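Local coordinates for protein L-methionine gamma-lyase (Fusobacterium nucleatum subsp. nucleatum, PDB 6LXU) that belongs to the Cys/Met metabolism family of pyridoxal-phosphate-dependent enzymes and carries its cofactor covalently on a lysine within a four-chain assembly, at residues T14-G19 and N72-L77; I32-F38 and G63-T67; T66-L70 and A253-I257; S94-T99 and V238-T244; K286-Y292 and M314-K320. All coordinates share one frame; numbering follows the deposited sequence. Where two conformers were deposited one is given.

In the fold
Interactions 1, 2 and 3 are strung along helix 65-78: interaction 2 lies at its N-terminal end, interaction 3 one turn on, interaction 1 toward its C-terminal end. Interactions 2 and 3 share Thr66 and Thr67, and the centres of interactions 1 and 3 are about 10 Å apart. The helix thereby ties the N-terminal segments 14-19 and 32-38 to helix 250-260. Interaction 4, about 20 Å from interaction 3 between centres, joins helices 89-100 and 229-244 inside the loop that interaction 3 closes. Interaction 5 comes last, in a separate five-stranded sheet, its centre about 35 Å or more from the other centres. Interactions 1 to 4 thus border subunit interfaces of the tetramer, whereas interaction 5 is internal to its chain.

Interaction 1: T14-G19 and N72-L77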
# COMPACT_ATOMS: atom_id res chain seq x y z
N THR A 14 5.34 -24.69 5.64
CA THR A 14 6.10 -23.81 6.52
C THR A 14 6.12 -22.36 6.02
O THR A 14 5.84 -21.43 6.78
CB THR A 14 7.53 -24.35 6.71
OG1 THR A 14 7.46 -25.66 7.29
CG2 THR A 14 8.38 -23.47 7.61
N ALA A 15 6.43 -22.19 4.75
CA ALA A 15 6.47 -20.83 4.19
C ALA A 15 5.11 -20.15 4.33
O ALA A 15 5.05 -18.95 4.60
CB ALA A 15 6.91 -20.86 2.75
N ILE A 16 4.04 -20.90 4.09
CA ILE A 16 2.70 -20.35 4.13
C ILE A 16 2.27 -20.04 5.57
O ILE A 16 1.68 -18.98 5.83
CB ILE A 16 1.71 -21.29 3.42
CG1 ILE A 16 2.01 -21.30 1.92
CG2 ILE A 16 0.27 -20.87 3.70
CD1 ILE A 16 1.37 -22.44 1.16
N HIS A 17 2.51 -20.98 6.49
CA HIS A 17 1.90 -20.91 7.82
C HIS A 17 2.81 -20.55 8.98
O HIS A 17 2.30 -20.11 10.02
CB HIS A 17 1.20 -22.23 8.14
CG HIS A 17 -0.01 -22.49 7.30
ND1 HIS A 17 -1.21 -21.84 7.52
CD2 HIS A 17 -0.20 -23.31 6.25
CE1 HIS A 17 -2.09 -22.27 6.63
NE2 HIS A 17 -1.51 -23.17 5.86
N ALA A 18 4.12 -20.76 8.86
CA ALA A 18 4.99 -20.57 10.03
C ALA A 18 5.00 -19.14 10.47
O ALA A 18 4.85 -18.24 9.68
CB ALA A 18 6.41 -21.01 9.73
N GLY A 19 5.15 -18.95 11.78
CA GLY A 19 5.50 -17.66 12.34
C GLY A 19 4.35 -16.71 12.51
O GLY A 19 4.55 -15.60 13.01
N ASN A 72 9.90 -14.50 11.95
CA ASN A 72 9.65 -15.88 12.39
C ASN A 72 9.63 -16.86 11.22
O ASN A 72 10.12 -17.99 11.35
CB ASN A 72 8.32 -15.97 13.14
CG ASN A 72 8.32 -15.27 14.47
OD1 ASN A 72 9.36 -15.00 15.03
ND2 ASN A 72 7.13 -15.00 14.99
N LYS A 73 9.08 -16.43 10.10
CA LYS A 73 9.00 -17.28 8.91
C LYS A 73 10.37 -17.61 8.36
O LYS A 73 10.67 -18.76 8.07
CB LYS A 73 8.17 -16.64 7.79
CG LYS A 73 6.68 -16.76 7.99
CD LYS A 73 5.88 -16.12 6.88
CE LYS A 73 4.40 -16.18 7.20
NZ LYS A 73 3.89 -17.58 7.20
N ILE A 74 11.22 -16.59 8.19
CA ILE A 74 12.55 -16.89 7.65
C ILE A 74 13.37 -17.72 8.65
O ILE A 74 14.12 -18.61 8.24
CB ILE A 74 13.28 -15.62 7.16
CG1 ILE A 74 14.56 -15.99 6.40
CG2 ILE A 74 13.62 -14.68 8.30
CD1 ILE A 74 14.35 -16.83 5.14
N ALA A 75 13.22 -17.46 9.94
CA ALA A 75 13.89 -18.31 10.93
C ALA A 75 13.41 -19.76 10.80
O ALA A 75 14.23 -20.68 10.87
CB ALA A 75 13.65 -17.79 12.32
N ALA A 76 12.11 -19.98 10.63
CA ALA A 76 11.60 -21.34 10.46
C ALA A 76 12.16 -22.00 9.21
O ALA A 76 12.51 -23.20 9.23
CB ALA A 76 10.08 -21.34 10.44
N LEU A 77 12.25 -21.25 8.11
CA LEU A 77 12.77 -21.79 6.86
C LEU A 77 14.24 -22.17 6.92
O LEU A 77 14.63 -23.19 6.35
CB LEU A 77 12.52 -20.82 5.71
CG LEU A 77 11.04 -20.65 5.32
CD1 LEU A 77 10.87 -19.44 4.43
CD2 LEU A 77 10.47 -21.89 4.64
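Lys73 reaches from helix 65-78 to the C-terminal end of helix 11-17 and, in one of its two deposited conformers, puts its ammonium among three main-chain carbonyls. The chain is extended through chi3, running alongside the Ala18 carbonyl; the bend comes only at the last torsion, chi4 -67°, and turns NZ in among the acceptors. Of the three bonds, the one from Lys73 NZ to Ala18 O is the shortest, 2.7 Å, and lies in the carbonyl plane on a lone pair. Ala15 O, 3.2 Å from Lys73 NZ, is approached from above its carbonyl plane, 45° out of it, while the bond to Ile16 O is weak. The ammonium lies at the C-terminal end of helix 11-17, where Ala18 is the first residue to leave helical phi/psi; a positive charge there is probably favourable to the helix dipole. Ile16 O also receives Lys261 NZ. Beyond the turn, Gly19 passes close over Asn72, its CA 3.4 Å from Asn72 CB, and Asn72 ND2 gives a weak but straight bond to Gly19 O (3.3 Å, 170°). On the apolar side the methyls of Ala18 and Ala76 meet at 3.8 Å between their CB atoms. Thr14 has CG2 anti to its backbone nitrogen, which directs that methyl at Ala76 CB and at Leu77 CD2, 4.0 Å away, while Thr14 OG1 bonds to Gly10 O.

Interaction 2: I32-F38 and G63-T67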
# COMPACT_ATOMS: atom_id res chain seq x y z
N ILE A 32 -1.52 -5.32 8.03
CA ILE A 32 -0.38 -4.43 7.79
C ILE A 32 -0.42 -3.40 8.90
O ILE A 32 -1.24 -2.50 8.89
CB ILE A 32 -0.42 -3.79 6.40
CG1 ILE A 32 -0.68 -4.85 5.32
CG2 ILE A 32 0.89 -3.04 6.16
CD1 ILE A 32 -0.82 -4.28 3.92
N TYR A 33 0.49 -3.56 9.87
CA TYR A 33 0.56 -2.65 11.00
C TYR A 33 1.43 -1.45 10.59
O TYR A 33 2.60 -1.32 11.00
CB TYR A 33 1.03 -3.42 12.25
CG TYR A 33 -0.01 -4.52 12.74
CD1 TYR A 33 -1.20 -4.16 13.31
CD2 TYR A 33 0.26 -5.88 12.61
CE1 TYR A 33 -2.09 -5.11 13.77
CE2 TYR A 33 -0.63 -6.84 13.07
CZ TYR A 33 -1.82 -6.44 13.64
OH TYR A 33 -2.70 -7.41 14.08
N GLN A 34 0.86 -0.62 9.73
CA GLN A 34 1.55 0.52 9.15
C GLN A 34 1.51 1.66 10.17
O GLN A 34 0.70 2.58 10.10
CB GLN A 34 0.92 0.89 7.80
CG GLN A 34 1.73 1.92 7.04
CD GLN A 34 2.97 1.36 6.37
OE1 GLN A 34 2.92 0.26 5.81
NE2 GLN A 34 4.07 2.09 6.40
N THR A 35 2.40 1.53 11.17
CA THR A 35 2.45 2.42 12.32
C THR A 35 3.89 2.72 12.65
O THR A 35 4.77 1.88 12.41
CB THR A 35 1.74 1.80 13.54
OG1 THR A 35 1.48 2.83 14.49
CG2 THR A 35 2.53 0.67 14.20
N SER A 36 4.15 3.90 13.20
CA SER A 36 5.46 4.19 13.78
C SER A 36 5.48 3.75 15.25
O SER A 36 6.43 3.11 15.69
CB SER A 36 5.79 5.67 13.68
OG SER A 36 4.80 6.45 14.31
N THR A 37 4.43 4.09 15.99
CA THR A 37 4.43 3.91 17.43
C THR A 37 3.25 3.11 17.90
O THR A 37 2.36 2.75 17.13
CB THR A 37 4.56 5.27 18.11
OG1 THR A 37 4.95 5.07 19.48
CG2 THR A 37 3.29 6.11 18.04
N PHE A 38 3.28 2.80 19.20
CA PHE A 38 2.33 1.90 19.84
C PHE A 38 1.89 2.55 21.15
O PHE A 38 2.68 3.20 21.85
CB PHE A 38 2.98 0.55 20.12
CG PHE A 38 3.37 -0.19 18.88
CD1 PHE A 38 4.53 0.13 18.18
CD2 PHE A 38 2.58 -1.21 18.39
CE1 PHE A 38 4.88 -0.53 17.01
CE2 PHE A 38 2.94 -1.90 17.24
CZ PHE A 38 4.08 -1.54 16.54
N GLY A 63 10.74 -3.10 16.52
CA GLY A 63 9.99 -4.26 16.09
C GLY A 63 8.56 -3.88 15.79
O GLY A 63 8.08 -2.86 16.25
N ASN A 64 7.89 -4.74 15.02
CA ASN A 64 6.54 -4.46 14.54
C ASN A 64 5.86 -5.82 14.31
O ASN A 64 6.51 -6.72 13.83
CB ASN A 64 6.64 -3.65 13.23
CG ASN A 64 5.31 -3.42 12.56
OD1 ASN A 64 4.73 -4.33 11.98
ND2 ASN A 64 4.83 -2.17 12.60
N PRO A 65 4.56 -5.94 14.63
CA PRO A 65 3.96 -7.28 14.52
C PRO A 65 3.96 -7.87 13.11
O PRO A 65 4.12 -9.08 12.96
CB PRO A 65 2.56 -7.12 15.10
CG PRO A 65 2.41 -5.70 15.48
CD PRO A 65 3.66 -4.95 15.24
N THR A 66 3.74 -7.05 12.08
CA THR A 66 3.83 -7.56 10.71
C THR A 66 5.23 -8.10 10.44
O THR A 66 5.43 -9.20 9.95
CB THR A 66 3.43 -6.49 9.68
OG1 THR A 66 2.16 -5.94 10.01
CG2 THR A 66 3.43 -7.07 8.27
N THR A 67 6.23 -7.29 10.81
CA THR A 67 7.62 -7.68 10.60
C THR A 67 8.00 -8.92 11.41
O THR A 67 8.76 -9.75 10.93
CB THR A 67 8.51 -6.49 10.92
OG1 THR A 67 7.99 -5.38 10.18
CG2 THR A 67 9.93 -6.75 10.53
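Two nearly straight hydrogen bonds pin Tyr33 by its main chain to the start of helix 65-78. Tyr33, centre of an inverse gamma turn, offers both N and O to the helix start: Tyr33 N donates to Thr66 OG1 (2.9 Å, 168°), and Asn64 ND2 donates to Tyr33 O (2.9 Å, similarly straight), arriving in the carbonyl plane and lying close to the plane of its own amide. The same amide works at both ends: Asn64 is the N-cap, and its OD1 accepts a weak capping bond from Thr66 N, 2.9 Å long but strongly bent. With chi1 at 174°, the amide of Asn64 stands clear of its own nitrogen and reaches across to Tyr33, while Thr60 OG1 engages ND2 as well. Thr66 OG1 likewise has a second partner, Pro31 O. Outside this polar core, Pro65 lies over one face of the Tyr33 ring in a CH-pi contact, its CG 4.0 Å from the ring centroid and 29° off the normal. Tyr25 of the fourth subunit meets Tyr33 edge-to-face, and Phe38 packs on Thr27 of that subunit. Pro65 CD meets the Phe38 ring at its edge, 3.7 Å from Phe38 CZ, and Asn64 ND2 also lies at that edge. The loop 32-38 thus runs across the N-terminal end of helix 65-78, with Ile32 resting on helix 250-260.

Interaction 3: T66-L70 and A253-I257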
# COMPACT_ATOMS: atom_id res chain seq x y z
N THR A 66 3.74 -7.05 12.08
CA THR A 66 3.83 -7.56 10.71
C THR A 66 5.23 -8.10 10.44
O THR A 66 5.43 -9.20 9.95
CB THR A 66 3.43 -6.49 9.68
OG1 THR A 66 2.16 -5.94 10.01
CG2 THR A 66 3.43 -7.07 8.27
N THR A 67 6.23 -7.29 10.81
CA THR A 67 7.62 -7.68 10.60
C THR A 67 8.00 -8.92 11.41
O THR A 67 8.76 -9.75 10.93
CB THR A 67 8.51 -6.49 10.92
OG1 THR A 67 7.99 -5.38 10.18
CG2 THR A 67 9.93 -6.75 10.53
N THR A 68 7.46 -9.03 12.62
CA THR A 68 7.73 -10.22 13.44
C THR A 68 7.33 -11.51 12.74
O THR A 68 8.05 -12.51 12.80
CB THR A 68 7.02 -10.12 14.79
OG1 THR A 68 7.61 -9.03 15.50
CG2 THR A 68 7.14 -11.40 15.61
N VAL A 69 6.19 -11.50 12.07
CA VAL A 69 5.75 -12.68 11.31
C VAL A 69 6.77 -13.05 10.26
O VAL A 69 7.13 -14.22 10.13
CB VAL A 69 4.36 -12.48 10.72
CG1 VAL A 69 4.00 -13.59 9.75
CG2 VAL A 69 3.35 -12.41 11.85
N LEU A 70 7.25 -12.05 9.51
CA LEU A 70 8.26 -12.29 8.51
C LEU A 70 9.54 -12.88 9.11
O LEU A 70 10.13 -13.82 8.58
CB LEU A 70 8.56 -10.99 7.76
CG LEU A 70 9.71 -11.03 6.76
CD1 LEU A 70 9.48 -12.08 5.69
CD2 LEU A 70 9.90 -9.66 6.14
N ALA A 253 7.20 -5.48 4.48
CA ALA A 253 7.13 -6.74 5.22
C ALA A 253 5.94 -7.58 4.74
O ALA A 253 6.08 -8.79 4.53
CB ALA A 253 7.06 -6.48 6.71
N TYR A 254 4.78 -6.94 4.57
CA TYR A 254 3.60 -7.64 4.07
C TYR A 254 3.85 -8.19 2.66
O TYR A 254 3.52 -9.36 2.38
CB TYR A 254 2.34 -6.73 4.11
CG TYR A 254 1.17 -7.53 3.62
CD1 TYR A 254 0.59 -8.49 4.44
CD2 TYR A 254 0.72 -7.43 2.30
CE1 TYR A 254 -0.41 -9.31 3.96
CE2 TYR A 254 -0.28 -8.24 1.83
CZ TYR A 254 -0.83 -9.21 2.66
OH TYR A 254 -1.78 -10.11 2.21
N TYR A 255 4.41 -7.39 1.77
CA TYR A 255 4.72 -7.88 0.42
C TYR A 255 5.58 -9.14 0.46
O TYR A 255 5.38 -10.05 -0.33
CB TYR A 255 5.41 -6.81 -0.42
CG TYR A 255 4.54 -5.74 -1.06
CD1 TYR A 255 3.45 -6.06 -1.86
CD2 TYR A 255 4.91 -4.40 -0.98
CE1 TYR A 255 2.73 -5.07 -2.51
CE2 TYR A 255 4.18 -3.41 -1.63
CZ TYR A 255 3.09 -3.76 -2.40
OH TYR A 255 2.34 -2.80 -3.05
N ILE A 256 6.56 -9.18 1.36
CA ILE A 256 7.46 -10.34 1.43
C ILE A 256 6.73 -11.55 2.02
O ILE A 256 6.85 -12.65 1.49
CB ILE A 256 8.74 -10.05 2.23
CG1 ILE A 256 9.50 -8.84 1.66
CG2 ILE A 256 9.64 -11.28 2.22
CD1 ILE A 256 10.42 -8.21 2.66
N ILE A 257 5.97 -11.35 3.09
CA ILE A 257 5.12 -12.44 3.61
C ILE A 257 4.25 -13.01 2.48
O ILE A 257 4.14 -14.23 2.31
CB ILE A 257 4.24 -11.92 4.76
CG1 ILE A 257 5.08 -11.63 6.01
CG2 ILE A 257 3.11 -12.91 5.09
CD1 ILE A 257 4.38 -10.79 7.04
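Leu70 projects from helix 65-78 onto helix 250-260 and makes the broadest contact of the pair. Its CB rests 3.9 Å from Ile257 CG1. Chi1 of 174° carries CG away from the backbone nitrogen, and the two methyls then divide over Ile256: Leu70 CD1 touches Ile256 CG2 at 3.6 Å, whereas Leu70 CD2 lies 3.8 Å from Ile256 CD1 and also comes near Ala253. Leu70 and Ile256 meet branch against branch, at a slant. Ile257 answers from the other helix. Its CD1 reaches the first turn of helix 65-78, 3.5 Å from Thr66 O and 3.9 Å from Val69 CG1, and the side chains of Val69 and Ile257 cross at about a right angle. One turn earlier, Ala253 presents its small CB to the threonines: Thr67 OG1 is 3.8 Å away from Ala253 CB, and the methyl CG2 of Thr66 also touches it. No hydrogen bond links the two segments, and all the touching residues are buried, so their packing is carried mainly by aliphatic groups. Tyr254 turns its ring end away from this interface, and its OH bonds to Asp219 of the second subunit. Two helices approaching to 9.0 Å between segment axes, inclined at 35° and running in the same general direction, make a buried packing within the fold-type I (aspartate aminotransferase-like) architecture expected of this family, next to a subunit interface.

Interaction 4: S94-T99 and V238-T244; sequences SSTLWT and VGLKDMT
Trp98 turns an edge of its indole to Thr244: the methyl CG2 lies in the ring plane, 3.8 Å from Trp98 CD1. Stacking comes from another chain, since Trp98 of the third subunit lies against this ring, and Phe128 of that subunit meets it edge-to-face; Trp98 NE1 bonds to Met243 O of the same third subunit. Nearer the backbone, the Met243 chain, in one of its two deposited conformers bent at chi3 (71°), brings its CE within 3.9 Å of Trp98 CB. The helices themselves cross almost perpendicularly, at 93°, with segment axes 7.9 Å apart. With no side chain on Gly239, the backbones come to 4.3 Å between the CA atoms of Ser95 and Gly239, their closest pair. Gly239 CA makes a CA-H...O contact of 3.6 Å with Ser95 O. In this PLP-dependent enzyme the crossing joins helices 89-100 and 229-244, beside the interface with the third subunit, and segment 238-244 contains a wider, pi-type turn. Thr99 OG1 folds back on its own helix, donating to Ser95 O at 2.7 Å; that carbonyl also accepts from Thr99 N. Ser95 OG and Thr244 OG1 come within 2.8 Å of each other; chi1 of 70° puts the Thr244 hydroxyl between its backbone N and carbonyl carbon, facing Ser95. Ser95 OG has Gly91 O as a further partner, and Thr244 OG1 is bonded to Ala246 N.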
# COMPACT_ATOMS: atom_id res chain seq x y z
N SER A 94 25.28 -5.14 6.78
CA SER A 94 25.95 -4.10 7.55
C SER A 94 25.51 -4.11 9.01
O SER A 94 26.34 -3.98 9.91
CB SER A 94 25.76 -2.72 6.92
OG SER A 94 24.40 -2.32 6.88
N SER A 95 24.21 -4.27 9.28
CA SER A 95 23.76 -4.29 10.67
C SER A 95 24.46 -5.40 11.44
O SER A 95 24.85 -5.22 12.60
CB SER A 95 22.27 -4.51 10.78
OG SER A 95 21.51 -3.43 10.23
N THR A 96 24.60 -6.55 10.80
CA THR A 96 25.29 -7.69 11.41
C THR A 96 26.76 -7.36 11.67
O THR A 96 27.25 -7.55 12.80
CB THR A 96 25.15 -8.94 10.51
OG1 THR A 96 23.77 -9.29 10.41
CG2 THR A 96 25.91 -10.11 11.10
N LEU A 97 27.46 -6.87 10.67
CA LEU A 97 28.89 -6.61 10.80
C LEU A 97 29.20 -5.51 11.81
O LEU A 97 30.14 -5.66 12.62
CB LEU A 97 29.51 -6.31 9.44
CG LEU A 97 29.51 -7.51 8.47
CD1 LEU A 97 29.93 -7.07 7.09
CD2 LEU A 97 30.41 -8.64 8.95
N TRP A 98 28.42 -4.43 11.82
CA TRP A 98 28.65 -3.38 12.81
C TRP A 98 28.40 -3.84 14.23
O TRP A 98 28.96 -3.27 15.18
CB TRP A 98 27.78 -2.13 12.54
CG TRP A 98 28.08 -1.38 11.28
CD1 TRP A 98 27.17 -1.00 10.35
CD2 TRP A 98 29.36 -0.90 10.81
NE1 TRP A 98 27.78 -0.30 9.34
CE2 TRP A 98 29.13 -0.24 9.58
CE3 TRP A 98 30.69 -0.98 11.29
CZ2 TRP A 98 30.17 0.33 8.82
CZ3 TRP A 98 31.73 -0.41 10.52
CH2 TRP A 98 31.46 0.24 9.30
N THR A 99 27.51 -4.82 14.41
CA THR A 99 27.23 -5.37 15.72
C THR A 99 28.40 -6.19 16.26
O THR A 99 28.80 -6.03 17.42
CB THR A 99 25.95 -6.23 15.69
OG1 THR A 99 24.85 -5.39 15.31
CG2 THR A 99 25.65 -6.84 17.06
N VAL A 238 21.45 -3.20 18.62
CA VAL A 238 22.66 -2.41 18.39
C VAL A 238 22.75 -2.04 16.91
O VAL A 238 22.60 -0.85 16.54
CB VAL A 238 23.93 -3.13 18.89
CG1 VAL A 238 25.16 -2.28 18.61
CG2 VAL A 238 23.82 -3.44 20.38
N GLY A 239 22.98 -3.03 16.07
CA GLY A 239 23.19 -2.80 14.64
C GLY A 239 22.04 -2.08 13.97
O GLY A 239 22.21 -1.00 13.39
N LEU A 240 20.86 -2.66 14.06
CA LEU A 240 19.67 -2.07 13.44
C LEU A 240 19.22 -0.81 14.17
O LEU A 240 18.98 0.23 13.54
CB LEU A 240 18.54 -3.10 13.40
CG LEU A 240 17.16 -2.62 12.94
CD1 LEU A 240 17.16 -2.01 11.54
CD2 LEU A 240 16.17 -3.77 13.00
N LYS A 241 19.11 -0.87 15.49
CA LYS A 241 18.53 0.23 16.25
C LYS A 241 19.31 1.53 16.07
O LYS A 241 18.71 2.60 15.90
CB LYS A 241 18.46 -0.11 17.75
CG LYS A 241 17.67 0.91 18.56
CD LYS A 241 17.54 0.53 20.03
CE LYS A 241 18.78 0.87 20.85
NZ LYS A 241 18.77 2.30 21.26
N ASP A 242 20.63 1.43 16.13
CA ASP A 242 21.50 2.61 16.22
C ASP A 242 22.49 2.76 15.08
O ASP A 242 22.82 3.90 14.74
CB ASP A 242 22.33 2.56 17.53
CG ASP A 242 21.49 2.56 18.80
OD1 ASP A 242 20.37 3.05 18.79
OD2 ASP A 242 22.02 2.09 19.84
N MET A 243 23.01 1.67 14.52
CA MET A 243 24.15 1.82 13.63
C MET A 243 23.82 1.81 12.15
O MET A 243 24.62 2.28 11.35
CB MET A 243 25.19 0.79 13.97
CG MET A 243 25.55 0.85 15.45
SD MET A 243 26.91 -0.21 15.94
CE MET A 243 28.31 0.62 15.19
N THR A 244 22.63 1.32 11.77
CA THR A 244 22.16 1.44 10.40
C THR A 244 20.78 2.06 10.30
O THR A 244 20.48 2.71 9.29
CB THR A 244 22.12 0.09 9.68
OG1 THR A 244 21.06 -0.69 10.24
CG2 THR A 244 23.45 -0.65 9.78

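Interaction 5: K286-Y292 and M314-K320; sequences KVEKVYY and MISFELK
Glu288 and Glu318 are brought side by side by different torsions: chi1 of 74° sets Glu288 CG between its nitrogen and carbonyl carbon, whereas Glu318 has CG anti to its nitrogen (chi1 -172°) and bends at chi2 (80°). The two side chains point the same way, with Glu288 OE2 3.5 Å from Glu318 CG. Behind this pairing is a classic beta bulge, in which Glu288 and Lys289 both face Glu318 and the register shifts by one. Glu318 is held through its main chain, Glu288 N reaching Glu318 O and Glu318 N reaching Lys289 O, each at 2.8 Å. Beyond the bulge the antiparallel pairing is regular: Tyr291 N bonds to Ser316 O, and Ser316 N returns to Tyr291 O. Val290 and Phe317 share a face; Val290 CG1 meets Ile315 CG2 at 3.7 Å, and Val287 CG1 reaches Phe317 CB at 3.9 Å, with helix 322-332 touching Phe317. The Tyr292 ring presents its edge to Met314 O, which lies in the ring plane, 3.3 Å from Tyr292 CD1. Strand 287-291 is an outermost strand of the five-stranded sheet within this chain. A water bridges Tyr291 OH and Glu318 OE1, donating to the carboxylate. Glu288 OE2 and Glu318 OE2 stay 4.8 Å apart; their like charges probably disfavour closer approach, and the Glu318 carboxylate also bonds to Thr371 OG1 and Gly373 N, which probably offsets some of its charge.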
# COMPACT_ATOMS: atom_id res chain seq x y z
N LYS A 286 27.09 -21.53 -30.24
CA LYS A 286 27.59 -20.18 -30.01
C LYS A 286 27.97 -19.86 -28.56
O LYS A 286 28.50 -18.79 -28.28
CB LYS A 286 26.61 -19.15 -30.55
CG LYS A 286 26.48 -19.25 -32.06
CD LYS A 286 25.62 -18.16 -32.63
CE LYS A 286 25.41 -18.36 -34.12
NZ LYS A 286 24.46 -17.37 -34.68
N VAL A 287 27.74 -20.83 -27.68
CA VAL A 287 28.05 -20.70 -26.27
C VAL A 287 29.27 -21.56 -26.03
O VAL A 287 29.24 -22.75 -26.30
CB VAL A 287 26.86 -21.18 -25.40
CG1 VAL A 287 27.24 -21.15 -23.92
CG2 VAL A 287 25.65 -20.31 -25.66
N GLU A 288 30.36 -20.98 -25.55
CA GLU A 288 31.56 -21.79 -25.36
C GLU A 288 31.65 -22.43 -23.99
O GLU A 288 32.30 -23.46 -23.83
CB GLU A 288 32.83 -21.03 -25.71
CG GLU A 288 33.26 -19.99 -24.72
CD GLU A 288 34.52 -19.25 -25.11
OE1 GLU A 288 34.78 -19.10 -26.32
OE2 GLU A 288 35.24 -18.80 -24.20
N LYS A 289 31.00 -21.83 -22.99
CA LYS A 289 31.06 -22.36 -21.64
C LYS A 289 29.84 -21.93 -20.85
O LYS A 289 29.37 -20.81 -21.03
CB LYS A 289 32.32 -21.83 -20.95
CG LYS A 289 32.64 -22.43 -19.60
CD LYS A 289 34.02 -21.97 -19.18
CE LYS A 289 34.43 -22.53 -17.84
NZ LYS A 289 35.67 -21.89 -17.34
N VAL A 290 29.36 -22.82 -19.99
CA VAL A 290 28.26 -22.50 -19.08
C VAL A 290 28.77 -22.68 -17.66
O VAL A 290 29.46 -23.66 -17.35
CB VAL A 290 27.04 -23.38 -19.35
CG1 VAL A 290 25.94 -23.12 -18.32
CG2 VAL A 290 26.54 -23.14 -20.77
N TYR A 291 28.44 -21.71 -16.80
CA TYR A 291 28.70 -21.76 -15.38
C TYR A 291 27.38 -22.09 -14.68
O TYR A 291 26.43 -21.29 -14.70
CB TYR A 291 29.22 -20.41 -14.91
CG TYR A 291 30.51 -20.02 -15.56
CD1 TYR A 291 31.73 -20.51 -15.08
CD2 TYR A 291 30.54 -19.17 -16.67
CE1 TYR A 291 32.92 -20.16 -15.68
CE2 TYR A 291 31.74 -18.83 -17.28
CZ TYR A 291 32.92 -19.34 -16.78
OH TYR A 291 34.13 -19.03 -17.35
N TYR A 292 27.32 -23.28 -14.08
CA TYR A 292 26.11 -23.74 -13.39
C TYR A 292 26.53 -24.79 -12.37
O TYR A 292 27.24 -25.74 -12.75
CB TYR A 292 25.08 -24.33 -14.37
CG TYR A 292 23.78 -24.66 -13.68
CD1 TYR A 292 22.96 -23.66 -13.17
CD2 TYR A 292 23.37 -25.98 -13.53
CE1 TYR A 292 21.77 -23.95 -12.53
CE2 TYR A 292 22.18 -26.28 -12.88
CZ TYR A 292 21.39 -25.26 -12.37
OH TYR A 292 20.22 -25.59 -11.72
N MET A 314 20.24 -19.41 -11.22
CA MET A 314 21.19 -18.50 -11.86
C MET A 314 22.05 -19.30 -12.82
O MET A 314 22.46 -20.44 -12.51
CB MET A 314 22.08 -17.84 -10.82
CG MET A 314 21.31 -16.91 -9.89
SD MET A 314 20.41 -15.58 -10.70
CE MET A 314 21.70 -14.69 -11.56
N ILE A 315 22.31 -18.73 -13.99
CA ILE A 315 23.20 -19.35 -14.99
C ILE A 315 24.06 -18.24 -15.53
O ILE A 315 23.53 -17.18 -15.91
CB ILE A 315 22.42 -19.95 -16.18
CG1 ILE A 315 21.31 -20.90 -15.72
CG2 ILE A 315 23.40 -20.66 -17.12
CD1 ILE A 315 20.34 -21.27 -16.82
N SER A 316 25.37 -18.45 -15.62
CA SER A 316 26.18 -17.55 -16.44
C SER A 316 26.77 -18.34 -17.59
O SER A 316 26.91 -19.57 -17.52
CB SER A 316 27.27 -16.86 -15.65
OG SER A 316 26.69 -16.03 -14.67
N PHE A 317 27.09 -17.66 -18.67
CA PHE A 317 27.64 -18.36 -19.82
C PHE A 317 28.49 -17.42 -20.63
O PHE A 317 28.30 -16.21 -20.61
CB PHE A 317 26.54 -19.03 -20.67
CG PHE A 317 25.47 -18.09 -21.18
CD1 PHE A 317 24.36 -17.76 -20.41
CD2 PHE A 317 25.55 -17.58 -22.47
CE1 PHE A 317 23.37 -16.92 -20.90
CE2 PHE A 317 24.57 -16.75 -22.98
CZ PHE A 317 23.47 -16.41 -22.19
N GLU A 318 29.46 -18.00 -21.34
CA GLU A 318 30.39 -17.24 -22.18
C GLU A 318 30.03 -17.43 -23.64
O GLU A 318 30.06 -18.56 -24.14
CB GLU A 318 31.83 -17.69 -21.95
CG GLU A 318 32.88 -16.82 -22.63
CD GLU A 318 33.21 -15.53 -21.89
OE1 GLU A 318 33.02 -15.48 -20.65
OE2 GLU A 318 33.71 -14.58 -22.52
N LEU A 319 29.69 -16.36 -24.32
CA LEU A 319 29.49 -16.41 -25.75
C LEU A 319 30.85 -16.42 -26.45
O LEU A 319 31.72 -15.61 -26.13
CB LEU A 319 28.70 -15.19 -26.21
CG LEU A 319 27.26 -15.14 -25.70
CD1 LEU A 319 26.69 -13.75 -25.92
CD2 LEU A 319 26.42 -16.21 -26.37
N LYS A 320 31.03 -17.33 -27.41
CA LYS A 320 32.34 -17.43 -28.09
C LYS A 320 32.71 -16.17 -28.87
O LYS A 320 33.91 -15.90 -29.09
CB LYS A 320 32.41 -18.67 -28.97
CG LYS A 320 31.59 -18.63 -30.24
CD LYS A 320 31.54 -20.02 -30.85
CE LYS A 320 31.06 -20.00 -32.29
NZ LYS A 320 32.17 -19.72 -33.24
O HOH W 1 34.38 -17.70 -19.60